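Local coordinates for protein tRNA (adenine(58)-N(1))-methyltransferase TrmI (Thermus thermophilus, PDB 2PWY) that catalyses the S-adenosyl-L-methionine-dependent methylation of N1 of adenosine 58 in tRNA, and is required for cell growth at extreme temperatures, at residues F30-G35 with L55-S60; F216-V221 with F248-R253; E67-H72 with L110-A115. All coordinates share one frame; numbering follows the deposited sequence.

How the contacts relate
The three contacts run from the small N-terminal domain into the catalytic domain. Contact 1 comes first along the chain and lies in the N-terminal domain; its strand 58-62 is followed directly by helix 66-72, the first element of contact 3. Their centres are about 27 Å apart. The centre of contact 3 is about 4 Å from that of the chain, where helix 109-118 reaches the bound cofactor product. Contact 2 closes last, on strands 216-232 and 248-254 of the large mixed sheet, its centre about 23 Å from that of contact 3 and about 48 Å from that of contact 1. Glu67 and Glu68 of contact 3 pair across subunits with Arg220 and Arg253 of contact 2.

Contact 1: F30-G35 with L55-S60; sequences FHHHKG and LGEELS
The imidazole of His32 carries Leu59 on one face: methyl CD2 sits 4.2 Å from the ring centroid, nearly on the normal, a CH-pi contact. The other Leu59 branch, CD1, lies 3.9 Å from CE2 of the Phe30 ring, which also packs edge-to-face with Tyr20. The Glu57 carboxylate meets the His32 ring obliquely, its plane 80° from the imidazole's, with OE1 3.2 Å from His32 CE1. NE2 of His32 is hydrogen-bonded to Asp14, and ND1 accepts a weak hydrogen bond from the Lys34 N-H, which helps fix the ring's rotation. Glu57 extends CG away from its own backbone N (chi1 -177°), then bends at chi2, which brings OE2 within 2.9 Å of Glu58 N, bonded through its anti lone pair; OE2 also accepts from Arg15 N. Cut back to an alanine here, the side chain would probably leave Glu58 N and Arg15 N without their shared acceptor. Lys34 crosses Glu57 at about a right angle, CB to CB 3.7 Å, and its CD reaches Leu55 CB. The contact thus lays the type I turn His32-Gly35, between strands 29-30 and 37-38, against strand 58-62 and the loop leading into it; there the Leu59 backbone is hydrogen-bonded to Val51 of strand 50-52.

Contact 2: F216-V221 with F248-R253; sequences FRLERV and FLVALR. With SO4 (sulfate ion), chain C.
A classic beta bulge, with Glu219 and Arg220 set opposite the single residue Ala251, interrupts the antiparallel pairing of two strands of the Rossmann-like methyltransferase sheet. Ala251 O accepts hydrogen bonds from both amides, Glu219 N at 2.9 Å and Arg220 N at 3.2 Å, and Ala251 N returns one to Arg220 O. Before the bulge, Arg217 N to Arg253 O and Arg253 N to Arg217 O are each 2.8 Å. One sheet face is apolar: Leu252 lays CD1 over a face of the Phe216 ring, 4.3 Å from its centroid, and turns CD2 to Leu218 CD1, which also touches Val250 CG1. Helix 201-211 covers this side through Val208 and Leu207. On the other face the Glu219 carboxylate stands at 90° to the Arg253 guanidinium, OE2 meeting its edge in plane at NE in a weak salt bridge of 3.3 Å. A bend at chi3 (-72°) turns that guanidinium out of line with its extended carbon chain, and NH2 makes a salt bridge to Glu68 of the second subunit. Arg220 likewise pairs with Glu228 and Glu67 of that subunit, so this face lies at a subunit interface of the tetramer. A sulfate, probably from the crystallisation liquor, accepts a hydrogen bond from Leu218 N at its O2, 2.7 Å away.

Contact 3: E67-H72 with L110-A115; sequences EEYLLH and LTLFLA. With SAH (S-adenosyl-L-homocysteine), chain E.
The backbone N of Leu110 donates to the carboxylate oxygen O of S-adenosyl-L-homocysteine at 2.9 Å, with an N-H...O angle of 161°, near the start of helix 109-118. This helix follows the glycine-rich loop after strand 99-103, as in class I methyltransferases of Rossmann type; Ser107 N of this loop is another donor to the ligand. Beyond the pocket the same helix meets helix 66-72, the two short segments running nearly antiparallel (161°) with axes 10.8 Å apart, so long side chains bridge them. Leu70 points both methyls at the Phe113 ring, its CD2 3.7 Å from CE1. For Phe113, CG anti to the carbonyl carbon (chi1 -86°) swings the ring toward helix 66-72, although its CB does not point there; Ala85 of helix 82-91 and Thr90 of the second subunit also pack on it. Tyr69 is placed by a stack with Phe144 and by a hydrogen bond from OH to the carbonyl of Asn140. Leu112 crosses the tyrosine at about a right angle and brings CD1 to the edge of its ring, 3.7 Å from Tyr69 CE2.

Contact 1: F30-G35 with L55-S60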
# COMPACT_ATOMS: atom_id res chain seq x y z
N PHE A 30 19.90 19.43 -30.32
CA PHE A 30 19.70 19.03 -28.94
C PHE A 30 21.02 19.17 -28.22
O PHE A 30 22.01 18.57 -28.63
CB PHE A 30 19.20 17.57 -28.86
CG PHE A 30 19.08 17.05 -27.44
CD1 PHE A 30 18.08 17.52 -26.60
CD2 PHE A 30 19.98 16.10 -26.96
CE1 PHE A 30 17.96 17.04 -25.29
CE2 PHE A 30 19.87 15.61 -25.64
CZ PHE A 30 18.87 16.09 -24.82
N HIS A 31 21.04 19.96 -27.15
CA HIS A 31 22.26 20.19 -26.39
C HIS A 31 22.31 19.26 -25.19
O HIS A 31 21.30 19.05 -24.52
CB HIS A 31 22.38 21.65 -25.96
CG HIS A 31 22.42 22.61 -27.11
ND1 HIS A 31 23.58 22.89 -27.80
CD2 HIS A 31 21.43 23.32 -27.71
CE1 HIS A 31 23.31 23.75 -28.77
NE2 HIS A 31 22.02 24.03 -28.74
N HIS A 32 23.49 18.70 -24.95
CA HIS A 32 23.68 17.71 -23.89
C HIS A 32 25.15 17.66 -23.52
O HIS A 32 26.01 17.83 -24.39
CB HIS A 32 23.20 16.33 -24.36
CG HIS A 32 23.13 15.31 -23.28
ND1 HIS A 32 24.21 14.53 -22.92
CD2 HIS A 32 22.11 14.94 -22.47
CE1 HIS A 32 23.86 13.72 -21.94
NE2 HIS A 32 22.59 13.94 -21.65
N HIS A 33 25.44 17.42 -22.24
CA HIS A 33 26.81 17.56 -21.72
C HIS A 33 27.86 16.64 -22.36
O HIS A 33 29.05 17.00 -22.43
CB HIS A 33 26.85 17.50 -20.18
CG HIS A 33 26.70 16.13 -19.60
ND1 HIS A 33 25.49 15.47 -19.55
CD2 HIS A 33 27.61 15.30 -19.02
CE1 HIS A 33 25.66 14.29 -18.97
NE2 HIS A 33 26.94 14.17 -18.64
N LYS A 34 27.44 15.48 -22.85
CA LYS A 34 28.38 14.58 -23.53
C LYS A 34 28.25 14.62 -25.06
O LYS A 34 28.66 13.69 -25.75
CB LYS A 34 28.28 13.16 -22.99
CG LYS A 34 29.00 12.96 -21.64
CD LYS A 34 29.40 11.51 -21.44
CE LYS A 34 29.54 11.13 -19.97
NZ LYS A 34 30.77 11.70 -19.34
N GLY A 35 27.72 15.72 -25.58
CA GLY A 35 27.67 15.90 -27.02
C GLY A 35 26.31 16.33 -27.52
O GLY A 35 25.29 15.69 -27.23
N LEU A 55 32.21 9.74 -24.79
CA LEU A 55 32.54 9.07 -23.53
C LEU A 55 31.52 8.00 -23.11
O LEU A 55 31.08 7.96 -21.95
CB LEU A 55 32.74 10.12 -22.42
CG LEU A 55 33.85 11.14 -22.73
CD1 LEU A 55 33.85 12.27 -21.72
CD2 LEU A 55 35.22 10.46 -22.78
N GLY A 56 31.14 7.15 -24.07
CA GLY A 56 30.20 6.06 -23.82
C GLY A 56 28.73 6.45 -23.73
O GLY A 56 27.86 5.58 -23.54
N GLU A 57 28.44 7.75 -23.85
CA GLU A 57 27.06 8.23 -23.81
C GLU A 57 26.28 7.77 -25.05
O GLU A 57 26.84 7.63 -26.14
CB GLU A 57 27.00 9.75 -23.67
CG GLU A 57 25.61 10.38 -23.55
CD GLU A 57 24.85 9.92 -22.31
OE1 GLU A 57 24.81 10.69 -21.32
OE2 GLU A 57 24.29 8.81 -22.32
N GLU A 58 24.99 7.54 -24.84
CA GLU A 58 24.10 7.09 -25.88
C GLU A 58 22.72 7.64 -25.54
O GLU A 58 22.21 7.45 -24.43
CB GLU A 58 24.10 5.57 -25.92
CG GLU A 58 23.29 4.97 -27.05
CD GLU A 58 23.62 3.51 -27.24
OE1 GLU A 58 22.96 2.65 -26.62
OE2 GLU A 58 24.54 3.23 -28.03
N LEU A 59 22.13 8.33 -26.51
CA LEU A 59 20.78 8.85 -26.37
C LEU A 59 19.82 7.90 -27.06
O LEU A 59 19.89 7.71 -28.27
CB LEU A 59 20.67 10.25 -27.00
CG LEU A 59 21.66 11.28 -26.43
CD1 LEU A 59 21.61 12.57 -27.24
CD2 LEU A 59 21.40 11.56 -24.94
N SER A 60 18.91 7.31 -26.29
CA SER A 60 17.91 6.44 -26.90
C SER A 60 16.76 7.32 -27.33
O SER A 60 16.36 8.24 -26.61
CB SER A 60 17.44 5.36 -25.93
OG SER A 60 16.91 5.95 -24.77

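Contact 2: F216-V221 with F248-R253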
# COMPACT_ATOMS: atom_id res chain seq x y z
N PHE A 216 -27.13 13.23 -6.76
CA PHE A 216 -25.98 12.34 -6.91
C PHE A 216 -25.95 11.36 -5.76
O PHE A 216 -26.30 11.72 -4.63
CB PHE A 216 -24.68 13.15 -6.86
CG PHE A 216 -24.33 13.86 -8.13
CD1 PHE A 216 -24.00 13.15 -9.28
CD2 PHE A 216 -24.27 15.26 -8.17
CE1 PHE A 216 -23.65 13.82 -10.46
CE2 PHE A 216 -23.93 15.93 -9.34
CZ PHE A 216 -23.62 15.21 -10.49
N ARG A 217 -25.53 10.13 -6.04
CA ARG A 217 -25.30 9.10 -5.03
C ARG A 217 -23.80 8.80 -4.97
O ARG A 217 -23.19 8.55 -6.01
CB ARG A 217 -26.09 7.84 -5.38
CG ARG A 217 -26.05 6.72 -4.33
CD ARG A 217 -27.40 5.98 -4.23
NE ARG A 217 -28.16 6.09 -5.47
CZ ARG A 217 -29.36 6.66 -5.60
NH1 ARG A 217 -30.01 7.17 -4.55
NH2 ARG A 217 -29.93 6.71 -6.79
N LEU A 218 -23.22 8.84 -3.78
CA LEU A 218 -21.81 8.49 -3.63
C LEU A 218 -21.58 7.02 -3.97
O LEU A 218 -22.25 6.13 -3.44
CB LEU A 218 -21.32 8.78 -2.19
CG LEU A 218 -19.84 8.47 -1.93
CD1 LEU A 218 -18.91 9.32 -2.80
CD2 LEU A 218 -19.49 8.67 -0.44
N GLU A 219 -20.61 6.76 -4.83
CA GLU A 219 -20.35 5.40 -5.28
C GLU A 219 -18.96 4.90 -4.87
O GLU A 219 -18.82 3.74 -4.46
CB GLU A 219 -20.52 5.29 -6.80
CG GLU A 219 -21.95 5.56 -7.29
CD GLU A 219 -22.97 4.50 -6.84
OE1 GLU A 219 -22.58 3.48 -6.23
OE2 GLU A 219 -24.18 4.71 -7.09
N ARG A 220 -17.95 5.75 -5.01
CA ARG A 220 -16.56 5.36 -4.72
C ARG A 220 -15.76 6.51 -4.16
O ARG A 220 -15.91 7.66 -4.56
CB ARG A 220 -15.81 4.90 -5.99
CG ARG A 220 -16.56 4.00 -6.93
CD ARG A 220 -16.43 2.53 -6.53
NE ARG A 220 -15.15 1.91 -6.91
CZ ARG A 220 -14.87 1.40 -8.11
NH1 ARG A 220 -15.76 1.45 -9.10
NH2 ARG A 220 -13.69 0.85 -8.33
N VAL A 221 -14.90 6.17 -3.21
CA VAL A 221 -13.79 7.02 -2.83
C VAL A 221 -12.57 6.10 -2.84
O VAL A 221 -12.53 5.10 -2.12
CB VAL A 221 -13.98 7.64 -1.44
CG1 VAL A 221 -12.67 8.35 -1.00
CG2 VAL A 221 -15.16 8.62 -1.43
N PHE A 248 -7.13 11.64 -4.13
CA PHE A 248 -8.25 10.73 -4.05
C PHE A 248 -9.15 10.91 -5.26
O PHE A 248 -9.25 12.01 -5.79
CB PHE A 248 -9.06 11.03 -2.79
CG PHE A 248 -8.25 10.89 -1.54
CD1 PHE A 248 -8.13 9.65 -0.94
CD2 PHE A 248 -7.59 11.99 -0.99
CE1 PHE A 248 -7.36 9.49 0.22
CE2 PHE A 248 -6.83 11.84 0.18
CZ PHE A 248 -6.70 10.60 0.77
N LEU A 249 -9.80 9.82 -5.67
CA LEU A 249 -10.83 9.89 -6.71
C LEU A 249 -12.18 9.65 -6.06
O LEU A 249 -12.36 8.69 -5.29
CB LEU A 249 -10.59 8.84 -7.80
CG LEU A 249 -9.23 8.85 -8.52
CD1 LEU A 249 -9.23 7.83 -9.65
CD2 LEU A 249 -8.94 10.23 -9.06
N VAL A 250 -13.14 10.52 -6.36
CA VAL A 250 -14.49 10.45 -5.81
C VAL A 250 -15.47 10.28 -6.97
O VAL A 250 -15.54 11.14 -7.86
CB VAL A 250 -14.85 11.73 -5.01
CG1 VAL A 250 -16.26 11.62 -4.47
CG2 VAL A 250 -13.84 11.98 -3.87
N ALA A 251 -16.21 9.16 -6.97
CA ALA A 251 -17.17 8.86 -8.03
C ALA A 251 -18.59 9.01 -7.49
O ALA A 251 -18.94 8.44 -6.45
CB ALA A 251 -16.97 7.44 -8.58
N LEU A 252 -19.40 9.78 -8.20
CA LEU A 252 -20.81 9.96 -7.88
C LEU A 252 -21.64 9.45 -9.04
O LEU A 252 -21.24 9.64 -10.20
CB LEU A 252 -21.13 11.46 -7.69
CG LEU A 252 -20.23 12.26 -6.72
CD1 LEU A 252 -20.60 13.74 -6.80
CD2 LEU A 252 -20.38 11.74 -5.33
N ARG A 253 -22.77 8.81 -8.75
CA ARG A 253 -23.69 8.40 -9.82
C ARG A 253 -24.89 9.33 -9.84
O ARG A 253 -25.50 9.57 -8.79
CB ARG A 253 -24.15 6.95 -9.64
CG ARG A 253 -24.87 6.37 -10.85
CD ARG A 253 -25.57 5.07 -10.50
NE ARG A 253 -24.68 3.91 -10.28
CZ ARG A 253 -24.33 3.03 -11.22
NH1 ARG A 253 -24.72 3.17 -12.47
NH2 ARG A 253 -23.55 2.01 -10.89
S SO4 C . -25.83 9.19 -0.83
O1 SO4 C . -25.79 9.77 0.50
O2 SO4 C . -24.48 9.16 -1.37
O3 SO4 C . -26.35 7.84 -0.78
O4 SO4 C . -26.68 9.98 -1.71

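Contact 3: E67-H72 with L110-A115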
# COMPACT_ATOMS: atom_id res chain seq x y z
N GLU A 67 1.68 8.72 -21.03
CA GLU A 67 2.25 8.79 -19.69
C GLU A 67 3.54 9.63 -19.68
O GLU A 67 3.67 10.57 -18.91
CB GLU A 67 2.52 7.39 -19.14
CG GLU A 67 3.14 7.39 -17.74
CD GLU A 67 3.41 5.98 -17.24
OE1 GLU A 67 3.52 5.05 -18.08
OE2 GLU A 67 3.48 5.81 -16.00
N GLU A 68 4.48 9.30 -20.57
CA GLU A 68 5.76 10.03 -20.64
C GLU A 68 5.56 11.51 -20.97
O GLU A 68 6.20 12.38 -20.39
CB GLU A 68 6.71 9.39 -21.65
CG GLU A 68 7.27 8.07 -21.15
CD GLU A 68 8.01 7.26 -22.21
OE1 GLU A 68 7.67 7.37 -23.41
OE2 GLU A 68 8.92 6.50 -21.82
N TYR A 69 4.65 11.76 -21.90
CA TYR A 69 4.32 13.12 -22.30
C TYR A 69 3.77 13.96 -21.14
O TYR A 69 4.26 15.06 -20.89
CB TYR A 69 3.33 13.09 -23.46
CG TYR A 69 3.07 14.44 -24.06
CD1 TYR A 69 4.09 15.15 -24.70
CD2 TYR A 69 1.82 15.02 -23.98
CE1 TYR A 69 3.85 16.42 -25.27
CE2 TYR A 69 1.56 16.28 -24.54
CZ TYR A 69 2.58 16.97 -25.18
OH TYR A 69 2.32 18.21 -25.72
N LEU A 70 2.75 13.45 -20.43
CA LEU A 70 2.22 14.18 -19.27
C LEU A 70 3.29 14.52 -18.25
O LEU A 70 3.26 15.60 -17.66
CB LEU A 70 1.09 13.41 -18.57
CG LEU A 70 -0.31 13.87 -18.90
CD1 LEU A 70 -0.64 13.45 -20.33
CD2 LEU A 70 -1.32 13.31 -17.90
N LEU A 71 4.22 13.59 -18.03
CA LEU A 71 5.22 13.75 -16.99
C LEU A 71 6.31 14.76 -17.36
O LEU A 71 6.96 15.31 -16.48
CB LEU A 71 5.84 12.41 -16.64
CG LEU A 71 4.91 11.35 -16.02
CD1 LEU A 71 5.68 10.05 -15.91
CD2 LEU A 71 4.37 11.81 -14.66
N HIS A 72 6.49 15.01 -18.66
CA HIS A 72 7.59 15.86 -19.15
C HIS A 72 7.15 17.15 -19.88
O HIS A 72 7.95 18.08 -20.03
CB HIS A 72 8.57 15.04 -20.01
CG HIS A 72 9.17 13.87 -19.29
ND1 HIS A 72 10.27 13.99 -18.48
CD2 HIS A 72 8.79 12.57 -19.22
CE1 HIS A 72 10.55 12.82 -17.94
NE2 HIS A 72 9.67 11.94 -18.38
N LEU A 110 -5.22 15.44 -18.32
CA LEU A 110 -6.45 14.64 -18.28
C LEU A 110 -7.21 14.77 -19.61
O LEU A 110 -7.77 13.80 -20.11
CB LEU A 110 -7.31 15.03 -17.08
CG LEU A 110 -8.60 14.23 -16.90
CD1 LEU A 110 -8.33 12.73 -16.89
CD2 LEU A 110 -9.41 14.69 -15.66
N THR A 111 -7.21 15.97 -20.19
CA THR A 111 -7.86 16.21 -21.48
C THR A 111 -7.42 15.18 -22.53
O THR A 111 -8.25 14.62 -23.25
CB THR A 111 -7.59 17.62 -22.03
OG1 THR A 111 -7.86 18.59 -21.00
CG2 THR A 111 -8.49 17.89 -23.25
N LEU A 112 -6.11 14.91 -22.59
CA LEU A 112 -5.58 13.95 -23.54
C LEU A 112 -6.10 12.53 -23.30
O LEU A 112 -6.47 11.83 -24.25
CB LEU A 112 -4.05 14.00 -23.55
CG LEU A 112 -3.48 15.23 -24.28
CD1 LEU A 112 -2.02 15.42 -23.89
CD2 LEU A 112 -3.63 15.10 -25.83
N PHE A 113 -6.16 12.12 -22.03
CA PHE A 113 -6.70 10.80 -21.67
C PHE A 113 -8.17 10.70 -22.07
O PHE A 113 -8.61 9.71 -22.69
CB PHE A 113 -6.53 10.54 -20.16
CG PHE A 113 -5.19 9.95 -19.81
CD1 PHE A 113 -4.07 10.77 -19.69
CD2 PHE A 113 -5.06 8.57 -19.64
CE1 PHE A 113 -2.80 10.21 -19.38
CE2 PHE A 113 -3.81 8.01 -19.34
CZ PHE A 113 -2.69 8.82 -19.21
N LEU A 114 -8.93 11.74 -21.75
CA LEU A 114 -10.36 11.80 -22.11
C LEU A 114 -10.58 11.74 -23.64
O LEU A 114 -11.47 11.04 -24.14
CB LEU A 114 -11.01 13.07 -21.53
CG LEU A 114 -11.02 13.23 -19.99
CD1 LEU A 114 -11.61 14.60 -19.63
CD2 LEU A 114 -11.76 12.09 -19.29
N ALA A 115 -9.73 12.46 -24.37
CA ALA A 115 -9.84 12.56 -25.83
C ALA A 115 -9.55 11.22 -26.52
O ALA A 115 -10.22 10.86 -27.47
CB ALA A 115 -8.91 13.67 -26.35
N SAH E . -6.51 17.91 -14.97
CA SAH E . -5.68 19.06 -15.45
CB SAH E . -5.20 19.92 -14.28
CG SAH E . -6.32 20.78 -13.70
SD SAH E . -5.63 21.96 -12.50
C SAH E . -4.51 18.51 -16.24
O SAH E . -4.32 17.28 -16.29
OXT SAH E . -3.75 19.26 -16.86
C5' SAH E . -7.21 22.76 -12.10
C4' SAH E . -7.60 23.81 -13.15
O4' SAH E . -8.97 24.11 -13.00
C3' SAH E . -6.86 25.16 -13.03
O3' SAH E . -6.30 25.46 -14.31
C2' SAH E . -7.94 26.16 -12.63
O2' SAH E . -7.79 27.43 -13.22
C1' SAH E . -9.18 25.51 -13.19
N9 SAH E . -10.47 25.76 -12.52
C8 SAH E . -10.72 25.71 -11.17
N7 SAH E . -12.04 25.92 -11.00
C5 SAH E . -12.65 26.06 -12.20
C6 SAH E . -13.97 26.29 -12.59
N6 SAH E . -14.95 26.40 -11.68
N1 SAH E . -14.25 26.39 -13.94
C2 SAH E . -13.26 26.28 -14.88
N3 SAH E . -11.95 26.06 -14.49
C4 SAH E . -11.66 25.96 -13.17